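Local coordinates for protein acyl-CoA thioesterase (Alicyclobacillus acidocaldarius subsp. acidocaldarius, PDB 3RQB) that is of experimentally unestablished function but, as a double hot-dog protein of the acyl-CoA thioesterase family, probably hydrolyses acyl-CoA thioesters, at residues A45-K50 / A76-E81; A51-S54 / G60-L63; P136-P141 / P145-Y150. All coordinates share one frame; numbering follows the deposited sequence. Where two conformers were deposited one is given.

Contact 1: residues A45-K50 / A76-E81; sequences AATMLK and APFVIE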
ATOM      1  N   ALA B  45     -11.366  -1.216   8.659  1.00 46.87           N
ATOM      2  CA  ALA B  45     -10.860  -1.799   7.423  1.00 47.34           C
ATOM      3  C   ALA B  45     -11.454  -3.182   7.187  1.00 41.08           C
ATOM      4  O   ALA B  45     -11.817  -3.513   6.059  1.00 35.37           O
ATOM      5  CB  ALA B  45      -9.326  -1.853   7.435  1.00 45.78           C
ATOM      6  N   ALA B  46     -11.541  -3.984   8.251  1.00 43.47           N
ATOM      7  CA  ALA B  46     -12.201  -5.287   8.195  1.00 41.14           C
ATOM      8  C   ALA B  46     -13.629  -5.075   7.711  1.00 43.40           C
ATOM      9  O   ALA B  46     -14.082  -5.697   6.752  1.00 39.44           O
ATOM     10  CB  ALA B  46     -12.194  -5.944   9.558  1.00 36.23           C
ATOM     11  N   THR B  47     -14.327  -4.158   8.367  1.00 47.98           N
ATOM     12  CA  THR B  47     -15.635  -3.726   7.893  1.00 51.49           C
ATOM     13  C   THR B  47     -15.668  -3.349   6.400  1.00 45.54           C
ATOM     14  O   THR B  47     -16.544  -3.796   5.678  1.00 48.77           O
ATOM     15  CB  THR B  47     -16.151  -2.551   8.723  1.00 55.76           C
ATOM     16  OG1 THR B  47     -16.420  -3.006  10.053  1.00 56.73           O
ATOM     17  CG2 THR B  47     -17.420  -2.007   8.112  1.00 57.19           C
HETATM   18  N   MSE B  48     -14.726  -2.531   5.938  1.00 44.51           N
HETATM   19  CA  MSE B  48     -14.668  -2.162   4.523  1.00 49.25           C
HETATM   20  C   MSE B  48     -14.582  -3.386   3.620  1.00 51.23           C
HETATM   21  O   MSE B  48     -15.093  -3.369   2.500  1.00 50.80           O
HETATM   22  CB  MSE B  48     -13.481  -1.232   4.233  1.00 56.60           C
HETATM   23  CG  MSE B  48     -13.661   0.188   4.750  1.00 62.61           C
HETATM   24 SE   MSE B  48     -15.311   1.014   4.108  0.75 62.00          SE
HETATM   25  CE  MSE B  48     -14.535   2.298   2.863  1.00 59.57           C
ATOM     26  N   LEU B  49     -13.928  -4.442   4.105  1.00 49.33           N
ATOM     27  CA  LEU B  49     -13.695  -5.659   3.315  1.00 46.19           C
ATOM     28  C   LEU B  49     -14.908  -6.604   3.223  1.00 45.49           C
ATOM     29  O   LEU B  49     -15.202  -7.168   2.150  1.00 38.30           O
ATOM     30  CB  LEU B  49     -12.486  -6.411   3.873  1.00 47.31           C
ATOM     31  CG  LEU B  49     -12.073  -7.701   3.162  1.00 45.05           C
ATOM     32  CD1 LEU B  49     -11.629  -7.423   1.730  1.00 39.43           C
ATOM     33  CD2 LEU B  49     -10.964  -8.393   3.943  1.00 43.46           C
ATOM     34  N   LYS B  50     -15.601  -6.777   4.348  1.00 44.58           N
ATOM     35  CA  LYS B  50     -16.787  -7.617   4.383  1.00 50.18           C
ATOM     36  C   LYS B  50     -17.762  -7.151   3.329  1.00 48.59           C
ATOM     37  O   LYS B  50     -18.365  -7.967   2.642  1.00 49.90           O
ATOM     38  CB  LYS B  50     -17.460  -7.568   5.751  1.00 65.68           C
ATOM     39  CG  LYS B  50     -16.606  -8.123   6.867  1.00 80.71           C
ATOM     40  CD  LYS B  50     -16.050  -9.493   6.507  1.00 92.20           C
ATOM     41  CE  LYS B  50     -17.131 -10.565   6.507  1.00 97.87           C
ATOM     42  NZ  LYS B  50     -16.563 -11.903   6.153  1.00101.95           N
ATOM     43  N   ALA B  76     -21.699   5.808  15.172  1.00 52.24           N
ATOM     44  CA  ALA B  76     -22.986   6.069  14.587  1.00 56.74           C
ATOM     45  C   ALA B  76     -23.253   4.955  13.620  1.00 53.16           C
ATOM     46  O   ALA B  76     -22.326   4.270  13.196  1.00 48.39           O
ATOM     47  CB  ALA B  76     -22.999   7.421  13.875  1.00 63.87           C
ATOM     48  N   PRO B  77     -24.516   4.755  13.273  1.00 54.59           N
ATOM     49  CA  PRO B  77     -24.702   4.039  12.015  1.00 53.34           C
ATOM     50  C   PRO B  77     -23.947   4.764  10.899  1.00 52.59           C
ATOM     51  O   PRO B  77     -23.715   5.984  10.956  1.00 47.94           O
ATOM     52  CB  PRO B  77     -26.205   4.146  11.771  1.00 58.03           C
ATOM     53  CG  PRO B  77     -26.801   4.398  13.115  1.00 60.15           C
ATOM     54  CD  PRO B  77     -25.785   5.196  13.872  1.00 59.15           C
ATOM     55  N   PHE B  78     -23.550   3.978   9.905  1.00 54.23           N
ATOM     56  CA  PHE B  78     -22.887   4.448   8.702  1.00 49.91           C
ATOM     57  C   PHE B  78     -23.443   3.652   7.547  1.00 53.27           C
ATOM     58  O   PHE B  78     -24.196   2.692   7.741  1.00 49.24           O
ATOM     59  CB  PHE B  78     -21.394   4.203   8.760  1.00 40.54           C
ATOM     60  CG  PHE B  78     -21.046   2.773   8.943  1.00 42.27           C
ATOM     61  CD1 PHE B  78     -20.944   1.934   7.860  1.00 43.50           C
ATOM     62  CD2 PHE B  78     -20.845   2.256  10.211  1.00 45.65           C
ATOM     63  CE1 PHE B  78     -20.628   0.609   8.039  1.00 44.74           C
ATOM     64  CE2 PHE B  78     -20.535   0.924  10.396  1.00 42.87           C
ATOM     65  CZ  PHE B  78     -20.421   0.105   9.313  1.00 42.40           C
ATOM     66  N   VAL B  79     -23.085   4.078   6.343  1.00 55.89           N
ATOM     67  CA  VAL B  79     -23.514   3.410   5.132  1.00 50.33           C
ATOM     68  C   VAL B  79     -22.314   3.165   4.224  1.00 54.20           C
ATOM     69  O   VAL B  79     -21.446   4.026   4.091  1.00 61.75           O
ATOM     70  CB  VAL B  79     -24.559   4.264   4.413  1.00 45.50           C
ATOM     71  CG1 VAL B  79     -24.156   4.522   2.971  1.00 49.98           C
ATOM     72  CG2 VAL B  79     -25.906   3.596   4.492  1.00 49.55           C
ATOM     73  N   ILE B  80     -22.255   1.990   3.603  1.00 44.36           N
ATOM     74  CA  ILE B  80     -21.168   1.695   2.683  1.00 34.70           C
ATOM     75  C   ILE B  80     -21.689   1.365   1.312  1.00 46.73           C
ATOM     76  O   ILE B  80     -22.570   0.535   1.161  1.00 53.22           O
ATOM     77  CB  ILE B  80     -20.335   0.503   3.140  1.00 32.01           C
ATOM     78  CG1 ILE B  80     -19.876   0.707   4.585  1.00 43.27           C
ATOM     79  CG2 ILE B  80     -19.132   0.314   2.205  1.00 21.07           C
ATOM     80  CD1 ILE B  80     -19.080  -0.457   5.159  1.00 44.27           C
ATOM     81  N   GLU B  81     -21.117   1.992   0.300  1.00 57.58           N
ATOM     82  CA  GLU B  81     -21.500   1.691  -1.065  1.00 64.03           C
ATOM     83  C   GLU B  81     -20.352   0.981  -1.761  1.00 60.70           C
ATOM     84  O   GLU B  81     -19.341   1.600  -2.090  1.00 68.64           O
ATOM     85  CB  GLU B  81     -21.793   3.000  -1.771  1.00 81.58           C
ATOM     86  CG  GLU B  81     -22.323   2.867  -3.161  1.00 98.81           C
ATOM     87  CD  GLU B  81     -22.698   4.211  -3.727  1.00112.37           C
ATOM     88  OE1 GLU B  81     -23.758   4.749  -3.325  1.00115.24           O
ATOM     89  OE2 GLU B  81     -21.917   4.738  -4.551  1.00117.15           O
TER
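Thr47 and Phe78 approach each other from opposing directions, one off helix 41-53 and the other off strand 77-87, and Ile80 comes in beside them. On the threonine the work is done by the methyl branch. CG2 lies anti to the backbone N, which turns it to the strand, at 3.9 Å from Phe78 CZ and 3.7 Å from Ile80 CD1. It reaches the phenyl ring at CZ, with CE1 slightly farther off, and comes in obliquely. The hydroxyl branch serves the helix instead, with Thr47 OG1 hydrogen-bonded to the carbonyl oxygen of Ile43 one turn earlier.

In the hot-dog fold a helix is wrapped by a curved antiparallel sheet, and this contact is one place where the two layers meet. The short segments' axes pass 9.8 Å apart, with an angle of 48° between their directions, and the CA atoms of Met48 and Ile80 lie 7.8 Å from each other. No hydrogen bond spans the gap, and all four touching residues are buried.

Selenomethionine at Met48 starts out alongside the strand, and bends at chi2 (-54°) and chi3 swing its outer part closer. Its SE atom reaches Ile80 CD1 at 4.2 Å, the two side chains crossing at a slant. Ile80 CD1 is thus shared by the threonine methyl and the selenium. Strand 91-100 extends the apolar layer through Met98, which touches both Met48 and Phe78, and strand 103-113 meets Met48 through Thr106 and Ala108.

Contact 2: residues A51-S54 / G60-L63; sequences AAMS and GQPL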
ATOM      1  N   ALA B  51     -17.888  -5.834   3.189  1.00 50.16           N
ATOM      2  CA  ALA B  51     -18.837  -5.248   2.248  1.00 51.40           C
ATOM      3  C   ALA B  51     -18.695  -5.891   0.880  1.00 47.82           C
ATOM      4  O   ALA B  51     -19.672  -6.386   0.328  1.00 39.26           O
ATOM      5  CB  ALA B  51     -18.621  -3.751   2.141  1.00 49.58           C
ATOM      6  N   ALA B  52     -17.472  -5.892   0.353  1.00 49.54           N
ATOM      7  CA  ALA B  52     -17.184  -6.474  -0.954  1.00 43.42           C
ATOM      8  C   ALA B  52     -17.316  -7.982  -0.888  1.00 44.65           C
ATOM      9  O   ALA B  52     -17.827  -8.605  -1.821  1.00 51.89           O
ATOM     10  CB  ALA B  52     -15.789  -6.091  -1.424  1.00 40.51           C
HETATM   11  N   MSE B  53     -16.846  -8.571   0.207  1.00 39.87           N
HETATM   12  CA  MSE B  53     -17.008 -10.011   0.405  1.00 46.48           C
HETATM   13  C   MSE B  53     -18.477 -10.458   0.362  1.00 53.26           C
HETATM   14  O   MSE B  53     -18.819 -11.482  -0.248  1.00 54.61           O
HETATM   15  CB  MSE B  53     -16.388 -10.430   1.723  1.00 41.84           C
HETATM   16  CG  MSE B  53     -14.893 -10.379   1.734  1.00 42.47           C
HETATM   17 SE   MSE B  53     -14.256 -11.731   2.950  0.47 79.54          SE
HETATM   18  CE  MSE B  53     -14.657 -13.289   1.829  1.00 44.59           C
ATOM     19  N   SER B  54     -19.334  -9.676   1.010  1.00 46.69           N
ATOM     20  CA  SER B  54     -20.759  -9.973   1.092  1.00 51.93           C
ATOM     21  C   SER B  54     -21.512  -9.575  -0.172  1.00 59.08           C
ATOM     22  O   SER B  54     -22.696  -9.888  -0.334  1.00 57.57           O
ATOM     23  CB  SER B  54     -21.366  -9.252   2.282  1.00 51.81           C
ATOM     24  OG  SER B  54     -20.492  -9.320   3.389  1.00 61.95           O
ATOM     25  N   GLY B  60     -14.227 -15.176  -6.364  1.00 53.08           N
ATOM     26  CA  GLY B  60     -12.900 -15.417  -5.842  1.00 51.61           C
ATOM     27  C   GLY B  60     -12.756 -14.956  -4.404  1.00 54.55           C
ATOM     28  O   GLY B  60     -13.737 -14.694  -3.699  1.00 54.95           O
ATOM     29  N   GLN B  61     -11.506 -14.853  -3.978  1.00 57.48           N
ATOM     30  CA  GLN B  61     -11.166 -14.455  -2.623  1.00 54.79           C
ATOM     31  C   GLN B  61     -10.249 -13.222  -2.629  1.00 53.63           C
ATOM     32  O   GLN B  61      -9.620 -12.897  -3.642  1.00 57.42           O
ATOM     33  CB  GLN B  61     -10.508 -15.632  -1.892  1.00 55.10           C
ATOM     34  CG  GLN B  61     -11.451 -16.799  -1.607  1.00 60.35           C
ATOM     35  CD  GLN B  61     -12.552 -16.430  -0.615  1.00 79.21           C
ATOM     36  OE1 GLN B  61     -12.997 -15.281  -0.557  1.00 90.46           O
ATOM     37  NE2 GLN B  61     -12.991 -17.405   0.174  1.00 80.70           N
ATOM     38  N   PRO B  62     -10.191 -12.515  -1.500  1.00 46.78           N
ATOM     39  CA  PRO B  62      -9.415 -11.278  -1.378  1.00 45.17           C
ATOM     40  C   PRO B  62      -7.941 -11.411  -1.740  1.00 47.92           C
ATOM     41  O   PRO B  62      -7.269 -12.394  -1.420  1.00 46.58           O
ATOM     42  CB  PRO B  62      -9.531 -10.945   0.105  1.00 38.48           C
ATOM     43  CG  PRO B  62     -10.825 -11.548   0.520  1.00 37.51           C
ATOM     44  CD  PRO B  62     -10.995 -12.791  -0.300  1.00 42.10           C
ATOM     45  N   LEU B  63      -7.446 -10.370  -2.389  1.00 49.87           N
ATOM     46  CA  LEU B  63      -6.036 -10.235  -2.692  1.00 46.08           C
ATOM     47  C   LEU B  63      -5.430  -9.043  -1.944  1.00 46.01           C
ATOM     48  O   LEU B  63      -4.528  -9.203  -1.117  1.00 46.92           O
ATOM     49  CB  LEU B  63      -5.855 -10.095  -4.198  1.00 49.60           C
ATOM     50  CG  LEU B  63      -6.244 -11.413  -4.862  1.00 53.18           C
ATOM     51  CD1 LEU B  63      -6.338 -11.310  -6.379  1.00 46.50           C
ATOM     52  CD2 LEU B  63      -5.260 -12.487  -4.438  1.00 54.73           C
TER
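A bend at chi3 (73°) of Met53, a selenomethionine, and another at chi2 (-66°) of Gln61 bring the ends of these two side chains together. They meet where the central helix of the N-terminal hot-dog half passes into the antiparallel sheet that surrounds it. In Met53 the CG atom is anti to the carbonyl carbon, and the turn at chi3 folds the terminal methyl over to the strand. Gln61 begins with its CB directed away from the helix, and its bend carries the amide oxygen back to that methyl. Met53 CE and Gln61 OE1 come within 3.5 Å of each other, a van der Waals contact between a methyl group and an amide oxygen.

Met53 lies in the last part of helix 41-53, and a short connection leads on to strand 61-69. The link is therefore a local one, closing the turn from helix to strand, and it joins the two elements without any hydrogen bond between the segments. CA atoms of Met53 and Pro62 are 7.9 Å apart, and the summed buried surface is a modest 95 Å².

Polar groups in the turn are gathered by Arg58, which donates to the Met53 carbonyl oxygen and, weakly, to Gln61 OE1 and the Gly60 carbonyl oxygen. On the apolar side Phe112 of strand 103-113 touches both Met53 and Pro62, while Leu63 packs on Tyr243 of the second subunit. Between the two segments the apolar part of the contact comes down to one pair, Met53 SE at 4.2 Å from the ring carbon CG of Pro62.

Contact 3: residues P136-P141 / P145-Y150; sequences PRFVAP and PWMQWY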
ATOM      1  N   PRO B 136       4.887 -13.694  27.953  1.00 58.96           N
ATOM      2  CA  PRO B 136       3.730 -13.286  28.758  1.00 58.06           C
ATOM      3  C   PRO B 136       2.817 -12.342  27.987  1.00 57.77           C
ATOM      4  O   PRO B 136       3.291 -11.526  27.194  1.00 57.96           O
ATOM      5  CB  PRO B 136       4.373 -12.520  29.906  1.00 56.49           C
ATOM      6  CG  PRO B 136       5.570 -11.890  29.277  1.00 57.04           C
ATOM      7  CD  PRO B 136       6.080 -12.885  28.256  1.00 54.71           C
ATOM      8  N   ARG B 137       1.519 -12.435  28.232  1.00 60.07           N
ATOM      9  CA  ARG B 137       0.597 -11.498  27.620  1.00 55.78           C
ATOM     10  C   ARG B 137       0.922 -10.089  28.103  1.00 55.01           C
ATOM     11  O   ARG B 137       1.274  -9.866  29.268  1.00 51.11           O
ATOM     12  CB  ARG B 137      -0.852 -11.850  27.946  1.00 54.27           C
ATOM     13  CG  ARG B 137      -1.856 -10.855  27.393  1.00 52.47           C
ATOM     14  CD  ARG B 137      -3.283 -11.178  27.809  1.00 52.50           C
ATOM     15  NE  ARG B 137      -4.255 -10.675  26.837  1.00 59.24           N
ATOM     16  CZ  ARG B 137      -5.574 -10.660  27.028  1.00 61.44           C
ATOM     17  NH1 ARG B 137      -6.086 -11.111  28.166  1.00 63.74           N
ATOM     18  NH2 ARG B 137      -6.382 -10.185  26.085  1.00 59.02           N
ATOM     19  N   PHE B 138       0.807  -9.140  27.190  1.00 57.01           N
ATOM     20  CA  PHE B 138       1.130  -7.758  27.484  1.00 65.49           C
ATOM     21  C   PHE B 138      -0.139  -6.969  27.771  1.00 67.19           C
ATOM     22  O   PHE B 138      -1.048  -6.929  26.952  1.00 63.21           O
ATOM     23  CB  PHE B 138       1.875  -7.153  26.295  1.00 74.17           C
ATOM     24  CG  PHE B 138       1.719  -5.670  26.174  1.00 77.12           C
ATOM     25  CD1 PHE B 138       2.635  -4.812  26.769  1.00 75.19           C
ATOM     26  CD2 PHE B 138       0.660  -5.129  25.457  1.00 77.01           C
ATOM     27  CE1 PHE B 138       2.496  -3.442  26.653  1.00 73.25           C
ATOM     28  CE2 PHE B 138       0.509  -3.763  25.341  1.00 76.51           C
ATOM     29  CZ  PHE B 138       1.429  -2.916  25.940  1.00 74.55           C
ATOM     30  N   VAL B 139      -0.208  -6.349  28.941  1.00 77.46           N
ATOM     31  CA  VAL B 139      -1.364  -5.524  29.278  1.00 78.99           C
ATOM     32  C   VAL B 139      -0.970  -4.081  29.542  1.00 77.21           C
ATOM     33  O   VAL B 139      -0.274  -3.780  30.514  1.00 79.65           O
ATOM     34  CB  VAL B 139      -2.122  -6.066  30.494  1.00 81.95           C
ATOM     35  CG1 VAL B 139      -2.937  -7.294  30.099  1.00 84.55           C
ATOM     36  CG2 VAL B 139      -1.151  -6.374  31.636  1.00 81.59           C
ATOM     37  N   ALA B 140      -1.424  -3.193  28.665  1.00 74.26           N
ATOM     38  CA  ALA B 140      -1.152  -1.772  28.799  1.00 74.30           C
ATOM     39  C   ALA B 140      -1.805  -1.218  30.062  1.00 75.95           C
ATOM     40  O   ALA B 140      -2.924  -1.599  30.413  1.00 71.47           O
ATOM     41  CB  ALA B 140      -1.640  -1.023  27.569  1.00 74.95           C
ATOM     42  N   PRO B 141      -1.095  -0.316  30.755  1.00 79.09           N
ATOM     43  CA  PRO B 141      -1.582   0.322  31.982  1.00 74.03           C
ATOM     44  C   PRO B 141      -2.874   1.073  31.720  1.00 69.74           C
ATOM     45  O   PRO B 141      -3.820   0.932  32.500  1.00 74.55           O
ATOM     46  CB  PRO B 141      -0.466   1.308  32.326  1.00 76.56           C
ATOM     47  CG  PRO B 141       0.267   1.527  31.029  1.00 77.78           C
ATOM     48  CD  PRO B 141       0.221   0.202  30.351  1.00 79.30           C
ATOM     49  N   PRO B 145     -10.015   0.759  24.329  1.00 58.05           N
ATOM     50  CA  PRO B 145     -11.225  -0.072  24.322  1.00 53.82           C
ATOM     51  C   PRO B 145     -11.071  -1.316  23.446  1.00 52.19           C
ATOM     52  O   PRO B 145     -11.388  -2.415  23.896  1.00 49.45           O
ATOM     53  CB  PRO B 145     -12.278   0.870  23.742  1.00 52.78           C
ATOM     54  CG  PRO B 145     -11.805   2.249  24.182  1.00 49.79           C
ATOM     55  CD  PRO B 145     -10.305   2.195  24.151  1.00 53.91           C
ATOM     56  N   TRP B 146     -10.540  -1.148  22.238  1.00 52.64           N
ATOM     57  CA  TRP B 146     -10.411  -2.253  21.296  1.00 48.28           C
ATOM     58  C   TRP B 146      -9.292  -3.233  21.660  1.00 51.35           C
ATOM     59  O   TRP B 146      -9.314  -4.384  21.229  1.00 48.93           O
ATOM     60  CB  TRP B 146     -10.180  -1.721  19.886  1.00 42.53           C
ATOM     61  CG  TRP B 146      -8.853  -1.074  19.728  1.00 44.84           C
ATOM     62  CD1 TRP B 146      -8.574   0.261  19.823  1.00 43.06           C
ATOM     63  CD2 TRP B 146      -7.607  -1.728  19.460  1.00 45.78           C
ATOM     64  NE1 TRP B 146      -7.232   0.478  19.626  1.00 41.20           N
ATOM     65  CE2 TRP B 146      -6.614  -0.726  19.400  1.00 43.91           C
ATOM     66  CE3 TRP B 146      -7.231  -3.062  19.262  1.00 42.43           C
ATOM     67  CZ2 TRP B 146      -5.265  -1.015  19.148  1.00 40.11           C
ATOM     68  CZ3 TRP B 146      -5.889  -3.350  19.012  1.00 42.79           C
ATOM     69  CH2 TRP B 146      -4.925  -2.331  18.959  1.00 40.61           C
HETATM   70  N   MSE B 147      -8.325  -2.771  22.451  0.61 51.75           N
HETATM   71  CA  MSE B 147      -7.214  -3.619  22.889  0.61 53.21           C
HETATM   72  C   MSE B 147      -7.724  -4.851  23.635  0.61 52.74           C
HETATM   73  O   MSE B 147      -7.023  -5.862  23.755  0.61 52.26           O
HETATM   74  CB  MSE B 147      -6.256  -2.853  23.816  0.61 54.02           C
HETATM   75  CG  MSE B 147      -5.396  -1.772  23.166  0.61 53.68           C
HETATM   76 SE   MSE B 147      -4.068  -1.032  24.416  0.61105.20          SE
HETATM   77  CE  MSE B 147      -2.833  -2.551  24.490  0.61 74.39           C
ATOM     78  N   GLN B 148      -8.945  -4.757  24.146  1.00 51.86           N
ATOM     79  CA  GLN B 148      -9.504  -5.811  24.974  1.00 54.57           C
ATOM     80  C   GLN B 148      -9.920  -6.983  24.111  1.00 48.88           C
ATOM     81  O   GLN B 148     -10.185  -8.082  24.603  1.00 47.63           O
ATOM     82  CB  GLN B 148     -10.704  -5.291  25.739  1.00 59.25           C
ATOM     83  CG  GLN B 148     -11.953  -5.161  24.920  1.00 62.03           C
ATOM     84  CD  GLN B 148     -13.120  -4.769  25.790  1.00 75.82           C
ATOM     85  OE1 GLN B 148     -13.129  -5.048  26.990  1.00 76.94           O
ATOM     86  NE2 GLN B 148     -14.105  -4.104  25.201  1.00 84.52           N
ATOM     87  N   TRP B 149      -9.966  -6.721  22.813  1.00 46.60           N
ATOM     88  CA  TRP B 149     -10.427  -7.680  21.818  1.00 50.04           C
ATOM     89  C   TRP B 149      -9.279  -8.477  21.218  1.00 45.68           C
ATOM     90  O   TRP B 149      -9.466  -9.228  20.254  1.00 28.15           O
ATOM     91  CB  TRP B 149     -11.201  -6.958  20.713  1.00 51.84           C
ATOM     92  CG  TRP B 149     -12.369  -6.201  21.236  1.00 57.95           C
ATOM     93  CD1 TRP B 149     -12.633  -4.865  21.078  1.00 60.05           C
ATOM     94  CD2 TRP B 149     -13.422  -6.727  22.036  1.00 58.98           C
ATOM     95  NE1 TRP B 149     -13.803  -4.536  21.722  1.00 55.91           N
ATOM     96  CE2 TRP B 149     -14.307  -5.661  22.316  1.00 59.58           C
ATOM     97  CE3 TRP B 149     -13.711  -8.001  22.536  1.00 57.54           C
ATOM     98  CZ2 TRP B 149     -15.462  -5.834  23.077  1.00 64.45           C
ATOM     99  CZ3 TRP B 149     -14.854  -8.171  23.290  1.00 57.83           C
ATOM    100  CH2 TRP B 149     -15.717  -7.092  23.557  1.00 62.03           C
ATOM    101  N   TYR B 150      -8.079  -8.270  21.750  1.00 51.04           N
ATOM    102  CA  TYR B 150      -6.915  -8.983  21.246  1.00 54.74           C
ATOM    103  C   TYR B 150      -6.059  -9.518  22.368  1.00 63.27           C
ATOM    104  O   TYR B 150      -5.952  -8.906  23.437  1.00 67.28           O
ATOM    105  CB  TYR B 150      -6.097  -8.104  20.291  1.00 48.48           C
ATOM    106  CG  TYR B 150      -6.907  -7.719  19.082  1.00 47.44           C
ATOM    107  CD1 TYR B 150      -6.952  -8.542  17.962  1.00 50.38           C
ATOM    108  CD2 TYR B 150      -7.673  -6.563  19.083  1.00 44.27           C
ATOM    109  CE1 TYR B 150      -7.721  -8.206  16.861  1.00 52.80           C
ATOM    110  CE2 TYR B 150      -8.444  -6.214  17.991  1.00 49.04           C
ATOM    111  CZ  TYR B 150      -8.469  -7.038  16.879  1.00 55.45           C
ATOM    112  OH  TYR B 150      -9.245  -6.684  15.792  1.00 55.73           O
TER
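Arg137 and Tyr150 supply the polar half of this contact. From NH2 of Arg137 a hydrogen bond runs to the backbone O of Tyr150, 3.0 Å long with an N-H...O angle of 158°. The oxygen sits at the guanidinium edge, practically in its plane, whereas the donor stands 41° out of the carbonyl plane. The reach comes from an extended arginine chain, with CG anti to the backbone N (chi1 177°) and no kink before NE. Asp175 offers the same NH2 a long, weak ion pair. A leucine here has no donor for the Tyr150 carbonyl, and the 136-141 segment would probably be held less firmly to 145-150 at this end.

The apolar half centres on selenomethionine at Met147, which was modelled in two conformers, making the contacts of its CE less certain. In the conformer described the chain bends at chi3, and the terminal CE of Met147 lies 3.6 Å from Ala140 CB and 3.7 Å from Phe138 CE2. The methyl meets the phenyl ring at its edge, near the ring plane.

Backbone bonding within 145-150 forms a short 3-10 segment, marked by the bond from Trp149 N to Trp146 O at 2.9 Å. In the same segment Met147 CG lies 4.0 Å above the centre of the Trp146 ring.

Apart from Tyr150, which begins strand 150-156, both segments lie in the loop after strand 121-122, at the surface of the C-terminal hot-dog half. Trp146 stacks on Phe40 and Trp149 on Tyr33, Tyr150 packs against helix 182-188, and Phe138 pairs by backbone with Val152 and touches Leu154 of strand 150-156.

Contacts 1 and 2 share helix 41-53 of the N-terminal hot-dog half. Contact 2 is nested within the chain loop that contact 1 closes, and they touch where Ile80 CG2 lies 4.1 Å from Ala51 CB. Contact 1 is fully buried and apolar across the segments. Contact 2, toward the end of the helix, is only partly buried and adds an amide oxygen. Contact 3 is a surface contact in the C-terminal hot-dog half, within the loop that leads into strand 150-156, and alone has a hydrogen bond between its segments. Its centre lies about 24 Å from that of contact 1 and about 29 Å from that of contact 2, which sits on the other side of the chain's centre.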